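Local coordinates for protein oxidoreductase (PDB 3Q2K) that binds NADH and UDP-N-acetylglucosaminuronic acid, and probably performs the NAD-dependent oxidation of this sugar on the route to 2,3-diacetamido-2,3-dideoxy-D-mannuronic acid, at residues 180-185 and 206-211; 186-189 and 194-197; 196-201 and 354-359. All coordinates share one frame; numbering follows the deposited sequence.

Contact 1: 180-185 and 206-211; sequences VFWTRP and MNQASH. With HP7 ((2S,3S,4R,5R,6R)-5-acetamido-6-[[[(2R,3S,4R,5R)-5-(2,4-dioxopyrimidin-1-yl)-3,4-dihydroxy-oxolan-2-yl]methoxy-hydroxy-phosphoryl]oxy-hydroxy-phosphoryl]oxy-3,4-dihydroxy-oxane-2-carboxylic acid), chain V.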
# COMPACT_ATOMS: atom_id res chain seq x y z
N VAL C 180 -8.50 20.14 -22.67
CA VAL C 180 -9.52 19.83 -23.66
C VAL C 180 -10.90 20.08 -23.07
O VAL C 180 -11.48 19.20 -22.42
CB VAL C 180 -9.42 18.41 -24.23
CG1 VAL C 180 -10.43 18.28 -25.35
CG2 VAL C 180 -8.02 18.15 -24.79
N PHE C 181 -11.41 21.27 -23.36
CA PHE C 181 -12.66 21.72 -22.75
C PHE C 181 -13.70 21.74 -23.86
O PHE C 181 -13.88 22.77 -24.50
CB PHE C 181 -12.48 23.12 -22.17
CG PHE C 181 -11.50 23.19 -21.03
CD1 PHE C 181 -11.22 22.05 -20.29
CD2 PHE C 181 -10.88 24.37 -20.67
CE1 PHE C 181 -10.34 22.09 -19.22
CE2 PHE C 181 -9.98 24.41 -19.62
CZ PHE C 181 -9.71 23.27 -18.89
N TRP C 182 -14.37 20.61 -24.08
CA TRP C 182 -15.16 20.48 -25.29
C TRP C 182 -16.59 20.21 -24.85
O TRP C 182 -16.85 20.22 -23.64
CB TRP C 182 -14.58 19.36 -26.16
CG TRP C 182 -13.42 19.76 -27.03
CD1 TRP C 182 -12.75 20.95 -27.03
CD2 TRP C 182 -12.75 18.94 -28.00
NE1 TRP C 182 -11.74 20.96 -27.96
CE2 TRP C 182 -11.71 19.72 -28.55
CE3 TRP C 182 -12.94 17.63 -28.46
CZ2 TRP C 182 -10.86 19.23 -29.55
CZ3 TRP C 182 -12.10 17.15 -29.47
CH2 TRP C 182 -11.07 17.95 -29.98
N THR C 183 -17.49 20.03 -25.82
CA THR C 183 -18.93 19.84 -25.60
C THR C 183 -19.55 18.62 -26.28
O THR C 183 -19.52 18.44 -27.50
CB THR C 183 -19.74 21.09 -25.97
OG1 THR C 183 -19.12 22.24 -25.38
CG2 THR C 183 -21.20 20.96 -25.51
N ARG C 184 -20.11 17.73 -25.47
CA ARG C 184 -20.76 16.59 -26.10
C ARG C 184 -22.04 16.39 -25.28
O ARG C 184 -21.98 16.02 -24.11
CB ARG C 184 -19.89 15.33 -26.14
CG ARG C 184 -18.56 15.48 -26.86
CD ARG C 184 -18.81 15.40 -28.35
NE ARG C 184 -17.60 15.17 -29.12
CZ ARG C 184 -16.82 16.14 -29.54
NH1 ARG C 184 -15.75 15.90 -30.30
NH2 ARG C 184 -17.14 17.36 -29.15
N PRO C 185 -23.20 16.66 -25.90
CA PRO C 185 -24.50 16.56 -25.25
C PRO C 185 -24.99 15.11 -25.22
O PRO C 185 -24.43 14.23 -25.87
CB PRO C 185 -25.39 17.43 -26.14
CG PRO C 185 -24.76 17.36 -27.49
CD PRO C 185 -23.33 16.94 -27.34
N MET C 206 -10.09 8.67 -23.94
CA MET C 206 -9.76 7.69 -24.97
C MET C 206 -10.33 8.06 -26.33
O MET C 206 -9.69 7.87 -27.36
CB MET C 206 -10.26 6.30 -24.57
CG MET C 206 -9.88 5.20 -25.55
SD MET C 206 -10.26 3.64 -24.73
CE MET C 206 -8.73 3.40 -23.82
N ASN C 207 -11.54 8.63 -26.35
CA ASN C 207 -12.11 9.04 -27.62
C ASN C 207 -11.62 10.44 -28.01
O ASN C 207 -10.68 10.55 -28.80
CB ASN C 207 -13.63 8.91 -27.63
CG ASN C 207 -14.20 9.18 -28.99
OD1 ASN C 207 -13.67 10.07 -29.65
ND2 ASN C 207 -15.19 8.41 -29.44
N GLN C 208 -12.14 11.50 -27.41
CA GLN C 208 -11.88 12.85 -27.91
C GLN C 208 -10.51 13.45 -27.62
O GLN C 208 -9.98 14.17 -28.46
CB GLN C 208 -12.92 13.87 -27.41
CG GLN C 208 -14.29 13.70 -28.02
CD GLN C 208 -15.12 12.68 -27.27
OE1 GLN C 208 -14.75 12.22 -26.19
NE2 GLN C 208 -16.29 12.36 -27.82
N ALA C 209 -10.00 13.23 -26.41
CA ALA C 209 -8.76 13.89 -26.01
C ALA C 209 -7.53 13.04 -26.33
O ALA C 209 -6.40 13.43 -26.04
CB ALA C 209 -8.79 14.22 -24.52
N SER C 210 -7.73 11.88 -26.94
CA SER C 210 -6.58 11.05 -27.31
C SER C 210 -5.57 11.74 -28.24
O SER C 210 -4.37 11.50 -28.08
CB SER C 210 -7.03 9.70 -27.87
OG SER C 210 -7.80 9.88 -29.04
N HIS C 211 -6.02 12.54 -29.19
CA HIS C 211 -5.15 13.40 -29.99
C HIS C 211 -4.31 14.25 -29.06
O HIS C 211 -3.23 14.73 -29.44
CB HIS C 211 -5.93 14.38 -30.88
CG HIS C 211 -7.01 13.72 -31.70
ND1 HIS C 211 -6.76 13.17 -32.94
CD2 HIS C 211 -8.32 13.50 -31.44
CE1 HIS C 211 -7.88 12.67 -33.42
NE2 HIS C 211 -8.84 12.86 -32.54
N1 HP7 V . -20.22 19.07 -30.66
C2 HP7 V . -21.04 19.81 -29.90
O2 HP7 V . -22.13 19.44 -29.42
N3 HP7 V . -20.69 21.07 -29.60
C4 HP7 V . -19.52 21.57 -30.05
O4 HP7 V . -19.26 22.73 -29.68
C5 HP7 V . -18.66 20.81 -30.84
C6 HP7 V . -19.05 19.51 -31.15
PA HP7 V . -17.03 17.45 -34.37
PB HP7 V . -14.81 15.89 -35.29
O'P HP7 V . -16.61 13.43 -30.82
O'Q HP7 V . -16.73 11.65 -31.97
C1' HP7 V . -13.58 15.01 -33.15
O1A HP7 V . -16.35 18.78 -34.14
O1B HP7 V . -13.90 17.06 -35.57
C1C HP7 V . -20.65 17.70 -30.96
C2' HP7 V . -12.26 14.29 -32.88
N2' HP7 V . -11.20 14.56 -33.84
O2A HP7 V . -17.94 17.19 -35.55
O2B HP7 V . -15.54 15.13 -36.36
C2C HP7 V . -21.39 17.67 -32.29
O2C HP7 V . -22.41 16.68 -32.17
C3' HP7 V . -12.50 12.79 -32.97
O3' HP7 V . -11.33 11.98 -32.74
O3A HP7 V . -15.91 16.30 -34.19
O3B HP7 V . -13.91 14.79 -34.53
C3C HP7 V . -20.37 16.98 -33.17
O3C HP7 V . -21.08 16.33 -34.22
C4' HP7 V . -13.67 12.47 -32.05
O4' HP7 V . -13.87 11.05 -32.15
C4C HP7 V . -19.70 15.98 -32.23
O4C HP7 V . -19.52 16.83 -31.10
C5' HP7 V . -14.94 13.16 -32.53
O5' HP7 V . -14.70 14.55 -32.38
C5C HP7 V . -18.30 15.74 -32.79
O5C HP7 V . -17.82 17.07 -33.03
C6' HP7 V . -16.14 12.72 -31.74
C7' HP7 V . -10.40 15.61 -33.73
O7' HP7 V . -10.52 16.30 -32.72
C8' HP7 V . -9.39 15.94 -34.80
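Trp182 brings the six-membered end of its indole up to the root of Gln208: CE3 lies 3.9 Å from Gln208 CB, and CZ3 comes within 3.8 Å of the main-chain O of Gln208. The indole is held from two other directions, by Val180 CG1 over the centre of one face and by the bond from NE1 to Val286 O. Beyond it, Arg184 and Gln208 arrive from opposite directions, guanidinium and amide planes nearly perpendicular at 86°. Arg184 NE and Gln208 NE2, 3.4 Å apart, are both donors and do not bond each other; they share an acceptor, the sugar carboxylate oxygen O'P of HP7. The Arg184 NE bond to O'P is 2.6 Å long, with the oxygen in the guanidinium plane and NH1 donating to it as well. Gln208 NE2 adds a longer, straighter bond to O'P (3.2 Å, 164°), its chain bent at chi2 (86°) to turn the amide that way. This is the substrate pocket of the C-terminal alpha/beta domain of a GFO/IDH/MocA oxidoreductase, built where strand 173-181 runs out and where the chain enters helix 210-220. Arg184 NH2 donates to Thr183 O at 3.1 Å, which helps fix the guanidinium's rotation. Further along the sugar, Asn207 OD1 accepts from HP7 O4' at 2.7 Å, while its ND2 is tied to Asp201. His211 NE2 and HP7 O3' share a nearly straight hydrogen bond of 2.6 Å, the oxygen in the ring plane, and the imidazole also touches the NADH. Away from the ligand, Val180 CG2 packs against Ala209 CB.

Contact 2: 186-189 and 194-197; sequences QEYY and WRGK. With HP7 ((2S,3S,4R,5R,6R)-5-acetamido-6-[[[(2R,3S,4R,5R)-5-(2,4-dioxopyrimidin-1-yl)-3,4-dihydroxy-oxolan-2-yl]methoxy-hydroxy-phosphoryl]oxy-hydroxy-phosphoryl]oxy-3,4-dihydroxy-oxane-2-carboxylic acid), chain V.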
# COMPACT_ATOMS: atom_id res chain seq x y z
N GLN C 186 -26.03 14.84 -24.43
CA GLN C 186 -26.40 13.45 -24.25
C GLN C 186 -26.80 12.88 -25.60
O GLN C 186 -26.60 11.69 -25.85
CB GLN C 186 -27.55 13.31 -23.26
CG GLN C 186 -28.02 11.87 -23.16
CD GLN C 186 -26.94 11.07 -22.43
OE1 GLN C 186 -26.19 11.64 -21.64
NE2 GLN C 186 -26.83 9.78 -22.69
N GLU C 187 -27.40 13.69 -26.47
CA GLU C 187 -27.86 13.21 -27.77
C GLU C 187 -26.72 12.74 -28.69
O GLU C 187 -26.92 11.85 -29.51
CB GLU C 187 -28.84 14.18 -28.45
CG GLU C 187 -28.49 15.66 -28.35
CD GLU C 187 -29.09 16.39 -27.15
OE1 GLU C 187 -29.55 17.54 -27.33
OE2 GLU C 187 -29.09 15.86 -26.01
N TYR C 188 -25.52 13.29 -28.53
CA TYR C 188 -24.33 12.71 -29.16
C TYR C 188 -24.11 11.24 -28.85
O TYR C 188 -23.82 10.42 -29.73
CB TYR C 188 -23.08 13.48 -28.74
CG TYR C 188 -21.76 12.82 -29.08
CD1 TYR C 188 -21.24 12.86 -30.37
CD2 TYR C 188 -20.95 12.24 -28.11
CE1 TYR C 188 -20.01 12.29 -30.70
CE2 TYR C 188 -19.72 11.67 -28.44
CZ TYR C 188 -19.23 11.69 -29.73
OH TYR C 188 -18.02 11.11 -30.09
N TYR C 189 -24.24 10.93 -27.57
CA TYR C 189 -23.88 9.60 -27.07
C TYR C 189 -24.95 8.62 -27.52
O TYR C 189 -24.66 7.43 -27.69
CB TYR C 189 -23.72 9.58 -25.55
CG TYR C 189 -22.44 10.30 -25.13
CD1 TYR C 189 -21.21 9.68 -25.24
CD2 TYR C 189 -22.46 11.62 -24.71
CE1 TYR C 189 -20.04 10.35 -24.93
CE2 TYR C 189 -21.31 12.31 -24.41
CZ TYR C 189 -20.10 11.66 -24.52
OH TYR C 189 -18.95 12.33 -24.21
N TRP C 194 -22.60 2.24 -29.15
CA TRP C 194 -21.24 1.88 -28.75
C TRP C 194 -20.53 3.00 -28.02
O TRP C 194 -19.48 2.78 -27.41
CB TRP C 194 -20.41 1.56 -30.00
CG TRP C 194 -20.11 2.70 -30.94
CD1 TRP C 194 -20.87 3.07 -32.01
CD2 TRP C 194 -18.95 3.53 -30.97
NE1 TRP C 194 -20.24 4.07 -32.71
CE2 TRP C 194 -19.06 4.38 -32.10
CE3 TRP C 194 -17.79 3.61 -30.19
CZ2 TRP C 194 -18.09 5.33 -32.43
CZ3 TRP C 194 -16.81 4.56 -30.53
CH2 TRP C 194 -16.98 5.42 -31.62
N ARG C 195 -21.09 4.20 -28.11
CA ARG C 195 -20.40 5.43 -27.72
C ARG C 195 -20.40 5.50 -26.20
O ARG C 195 -21.42 5.13 -25.62
CB ARG C 195 -21.15 6.63 -28.31
CG ARG C 195 -20.71 6.96 -29.74
CD ARG C 195 -21.43 8.23 -30.19
NE ARG C 195 -21.42 8.46 -31.63
CZ ARG C 195 -20.30 8.69 -32.32
NH1 ARG C 195 -20.37 8.91 -33.62
NH2 ARG C 195 -19.12 8.70 -31.71
N GLY C 196 -19.31 5.89 -25.55
CA GLY C 196 -19.26 6.04 -24.10
C GLY C 196 -19.17 4.71 -23.38
O GLY C 196 -19.20 4.65 -22.15
N LYS C 197 -19.09 3.60 -24.10
CA LYS C 197 -18.82 2.31 -23.46
C LYS C 197 -17.35 1.96 -23.28
O LYS C 197 -16.56 2.29 -24.17
CB LYS C 197 -19.46 1.20 -24.28
CG LYS C 197 -20.90 1.51 -24.64
CD LYS C 197 -21.71 0.29 -24.23
CE LYS C 197 -23.20 0.55 -24.38
NZ LYS C 197 -23.80 -0.81 -24.39
N1 HP7 V . -20.22 19.07 -30.66
C2 HP7 V . -21.04 19.81 -29.90
O2 HP7 V . -22.13 19.44 -29.42
N3 HP7 V . -20.69 21.07 -29.60
C4 HP7 V . -19.52 21.57 -30.05
O4 HP7 V . -19.26 22.73 -29.68
C5 HP7 V . -18.66 20.81 -30.84
C6 HP7 V . -19.05 19.51 -31.15
PA HP7 V . -17.03 17.45 -34.37
PB HP7 V . -14.81 15.89 -35.29
O'P HP7 V . -16.61 13.43 -30.82
O'Q HP7 V . -16.73 11.65 -31.97
C1' HP7 V . -13.58 15.01 -33.15
O1A HP7 V . -16.35 18.78 -34.14
O1B HP7 V . -13.90 17.06 -35.57
C1C HP7 V . -20.65 17.70 -30.96
C2' HP7 V . -12.26 14.29 -32.88
N2' HP7 V . -11.20 14.56 -33.84
O2A HP7 V . -17.94 17.19 -35.55
O2B HP7 V . -15.54 15.13 -36.36
C2C HP7 V . -21.39 17.67 -32.29
O2C HP7 V . -22.41 16.68 -32.17
C3' HP7 V . -12.50 12.79 -32.97
O3' HP7 V . -11.33 11.98 -32.74
O3A HP7 V . -15.91 16.30 -34.19
O3B HP7 V . -13.91 14.79 -34.53
C3C HP7 V . -20.37 16.98 -33.17
O3C HP7 V . -21.08 16.33 -34.22
C4' HP7 V . -13.67 12.47 -32.05
O4' HP7 V . -13.87 11.05 -32.15
C4C HP7 V . -19.70 15.98 -32.23
O4C HP7 V . -19.52 16.83 -31.10
C5' HP7 V . -14.94 13.16 -32.53
O5' HP7 V . -14.70 14.55 -32.38
C5C HP7 V . -18.30 15.74 -32.79
O5C HP7 V . -17.82 17.07 -33.03
C6' HP7 V . -16.14 12.72 -31.74
C7' HP7 V . -10.40 15.61 -33.73
O7' HP7 V . -10.52 16.30 -32.72
C8' HP7 V . -9.39 15.94 -34.80
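Arg195 sets its CD over one face of Tyr188, toward the rim of the ring, and this is the tight half of the contact. CD sits 4.2 Å from the centroid of the Tyr188 ring and 14° off the ring normal, a CH-pi contact, and is also only 3.3 Å from Tyr188 O. Because the arginine is extended from CG to NE, its guanidinium carries on along the tyrosine, with Tyr188 CE1 over one of its faces. NH2 ends 3.1 Å from Tyr188 OH, but the angle is too poor for a hydrogen bond. Arg195 NE, buried here, has no polar partner in the model, whereas NH1 forms a salt bridge with a phosphate oxygen of the NADH. Tyr188 sends its ring into the substrate pocket with CG anti to the backbone N (chi1 168°). Its hydroxyl donates to the carboxylate oxygen O'Q of HP7, although the modelled 2.3 Å from OH to O'Q is doubtfully short. Arg184 adds a cation-pi interaction with the same ring.

The side-chain approach is wider at Tyr189, whose CD1 stands 4.3 Å from Arg195 CB, though its O is 3.7 Å from that CB. The N of Gly196 lies near the ring plane at the edge. Gly196 is the third residue of a type II turn from Trp194 to Lys197; its positive phi (76°) suits a glycine, and the nearby Tyr189 edge leaves little room for a side chain. The turn leads out to the partly exposed Lys197. With Trp194 NE1 bonded to the NADH and Arg195 CG over the Trp194 ring, helix 186-190 and the following turn form a junction between the cofactor and sugar-nucleotide sites of this NAD-dependent dehydrogenase.

Contact 3: 196-201 and 354-359; sequences GKWEWD and AIYRSA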
# COMPACT_ATOMS: atom_id res chain seq x y z
N GLY C 196 -19.31 5.89 -25.55
CA GLY C 196 -19.26 6.04 -24.10
C GLY C 196 -19.17 4.71 -23.38
O GLY C 196 -19.20 4.65 -22.15
N LYS C 197 -19.09 3.60 -24.10
CA LYS C 197 -18.82 2.31 -23.46
C LYS C 197 -17.35 1.96 -23.28
O LYS C 197 -16.56 2.29 -24.17
CB LYS C 197 -19.46 1.20 -24.28
CG LYS C 197 -20.90 1.51 -24.64
CD LYS C 197 -21.71 0.29 -24.23
CE LYS C 197 -23.20 0.55 -24.38
NZ LYS C 197 -23.80 -0.81 -24.39
N TRP C 198 -16.96 1.32 -22.18
CA TRP C 198 -15.56 0.91 -21.98
C TRP C 198 -15.06 0.01 -23.10
O TRP C 198 -13.98 0.24 -23.63
CB TRP C 198 -15.26 0.18 -20.66
CG TRP C 198 -15.62 0.88 -19.38
CD1 TRP C 198 -16.59 0.49 -18.50
CD2 TRP C 198 -15.04 2.07 -18.82
NE1 TRP C 198 -16.65 1.37 -17.44
CE2 TRP C 198 -15.73 2.36 -17.63
CE3 TRP C 198 -14.00 2.92 -19.22
CZ2 TRP C 198 -15.38 3.44 -16.81
CZ3 TRP C 198 -13.66 3.99 -18.41
CH2 TRP C 198 -14.35 4.25 -17.23
N GLU C 199 -15.74 -1.09 -23.39
CA GLU C 199 -15.35 -2.01 -24.46
C GLU C 199 -15.19 -1.33 -25.82
O GLU C 199 -14.19 -1.56 -26.47
CB GLU C 199 -16.37 -3.14 -24.60
CG GLU C 199 -15.97 -4.22 -25.61
CD GLU C 199 -16.74 -5.51 -25.37
OE1 GLU C 199 -16.26 -6.56 -25.84
OE2 GLU C 199 -17.80 -5.50 -24.71
N TRP C 200 -16.13 -0.48 -26.25
CA TRP C 200 -16.17 -0.01 -27.62
C TRP C 200 -15.47 1.33 -27.87
O TRP C 200 -15.04 1.62 -28.99
CB TRP C 200 -17.61 -0.08 -28.18
CG TRP C 200 -18.23 -1.43 -27.92
CD1 TRP C 200 -19.28 -1.71 -27.10
CD2 TRP C 200 -17.79 -2.69 -28.44
NE1 TRP C 200 -19.55 -3.06 -27.10
CE2 TRP C 200 -18.64 -3.69 -27.91
CE3 TRP C 200 -16.78 -3.08 -29.33
CZ2 TRP C 200 -18.50 -5.04 -28.21
CZ3 TRP C 200 -16.64 -4.43 -29.63
CH2 TRP C 200 -17.51 -5.39 -29.10
N ASP C 201 -15.37 2.16 -26.85
CA ASP C 201 -15.10 3.59 -27.03
C ASP C 201 -14.19 4.14 -25.94
O ASP C 201 -13.21 4.83 -26.23
CB ASP C 201 -16.46 4.30 -26.98
CG ASP C 201 -16.46 5.75 -27.45
OD1 ASP C 201 -15.49 6.33 -28.00
OD2 ASP C 201 -17.54 6.35 -27.25
N ALA C 354 -2.67 3.90 -18.60
CA ALA C 354 -2.13 4.31 -17.30
C ALA C 354 -3.10 5.27 -16.60
O ALA C 354 -3.44 5.13 -15.42
CB ALA C 354 -0.73 4.94 -17.48
N ILE C 355 -3.55 6.27 -17.35
CA ILE C 355 -4.59 7.16 -16.83
C ILE C 355 -5.87 6.44 -16.39
O ILE C 355 -6.38 6.75 -15.31
CB ILE C 355 -4.98 8.20 -17.86
CG1 ILE C 355 -3.83 9.21 -17.97
CG2 ILE C 355 -6.32 8.85 -17.48
CD1 ILE C 355 -4.08 10.07 -19.17
N TYR C 356 -6.38 5.47 -17.14
CA TYR C 356 -7.59 4.75 -16.74
C TYR C 356 -7.34 3.82 -15.57
O TYR C 356 -8.21 3.69 -14.72
CB TYR C 356 -8.19 3.94 -17.89
CG TYR C 356 -9.05 4.75 -18.84
CD1 TYR C 356 -9.18 6.12 -18.66
CD2 TYR C 356 -9.66 4.17 -19.95
CE1 TYR C 356 -9.94 6.90 -19.54
CE2 TYR C 356 -10.41 4.94 -20.84
CZ TYR C 356 -10.56 6.31 -20.62
OH TYR C 356 -11.34 7.11 -21.44
N ARG C 357 -6.18 3.17 -15.50
CA ARG C 357 -5.90 2.37 -14.32
C ARG C 357 -5.69 3.24 -13.09
O ARG C 357 -6.06 2.83 -11.99
CB ARG C 357 -4.64 1.50 -14.45
CG ARG C 357 -4.71 0.41 -15.52
CD ARG C 357 -3.48 -0.48 -15.57
NE ARG C 357 -3.66 -1.44 -16.65
CZ ARG C 357 -2.66 -2.10 -17.21
NH1 ARG C 357 -1.44 -1.86 -16.73
NH2 ARG C 357 -2.84 -2.94 -18.22
N SER C 358 -5.05 4.40 -13.26
CA SER C 358 -4.86 5.27 -12.10
C SER C 358 -6.18 5.78 -11.54
O SER C 358 -6.33 5.94 -10.33
CB SER C 358 -4.03 6.51 -12.41
OG SER C 358 -4.01 7.41 -11.30
N ALA C 359 -7.08 6.18 -12.43
CA ALA C 359 -8.38 6.70 -11.99
C ALA C 359 -9.11 5.57 -11.29
O ALA C 359 -9.78 5.79 -10.28
CB ALA C 359 -9.23 7.14 -13.18
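Trp198 and Tyr356 make this contact almost by themselves, and they do so as a T-shaped aromatic pair. The benzene end of the indole points its edge at the face of the tyrosine: the six-membered ring centroid of Trp198 is 5.7 Å from the Tyr356 ring centroid, and the planes stand at 81°. The leading atom is Trp198 CZ3, which lies over the rim rather than the middle of the phenol ring and has Tyr356 CE2 as its closest partner at 4.2 Å. The backbones remain well apart, with Trp198 CA 10.3 Å from Tyr356 CA, so the two long side chains span the gap.

Tyr356 projects from helix 342-361, which packs on strands 223-231 and 365-366. Its hydroxyl is bonded to Glu240 OE2 and to the backbone N of Gly203 and Met206, a set of partners that pins the far end of the ring. Trp198 begins a short helical bend, 198-200, closed by the bond from Asp201 N to Lys197 O (2.9 Å). Trp198 also packs on Arg250 of the third subunit, and neighbouring Glu199 forms a salt bridge with Arg343 of that subunit.

Small and partly exposed, the contact joins the bend to the C-terminal helix through ring packing alone. Its chemistry implies a modest attraction: the Tyr356 ring is fixed at its hydroxyl by polar bonds, while the pair itself is held by dispersion and a weak pull between indole C-H groups and the tyrosine pi face.

Overall arrangement
All three contacts lie within the C-terminal alpha/beta domain, their centres 12 to 14 Å apart. Contacts 1 and 2 both touch HP7 and reach its carboxylate, contact 1 at O'P and contact 2 chiefly at O'Q; Gln208 NE2 and Tyr188 OH pack 3.1 Å apart where they meet. Contact 2 is nested in the loop that contact 1 closes, and its segment 194-197 shares Gly196 and Lys197 with contact 3. Contact 3 is set back: the side chain of Tyr356 is about 12 Å from HP7 and about 11 Å from NADH. It is still joined to contact 1 through Tyr356 and through Asp201, whose OD1 lies 2.6 Å from Asn207 ND2.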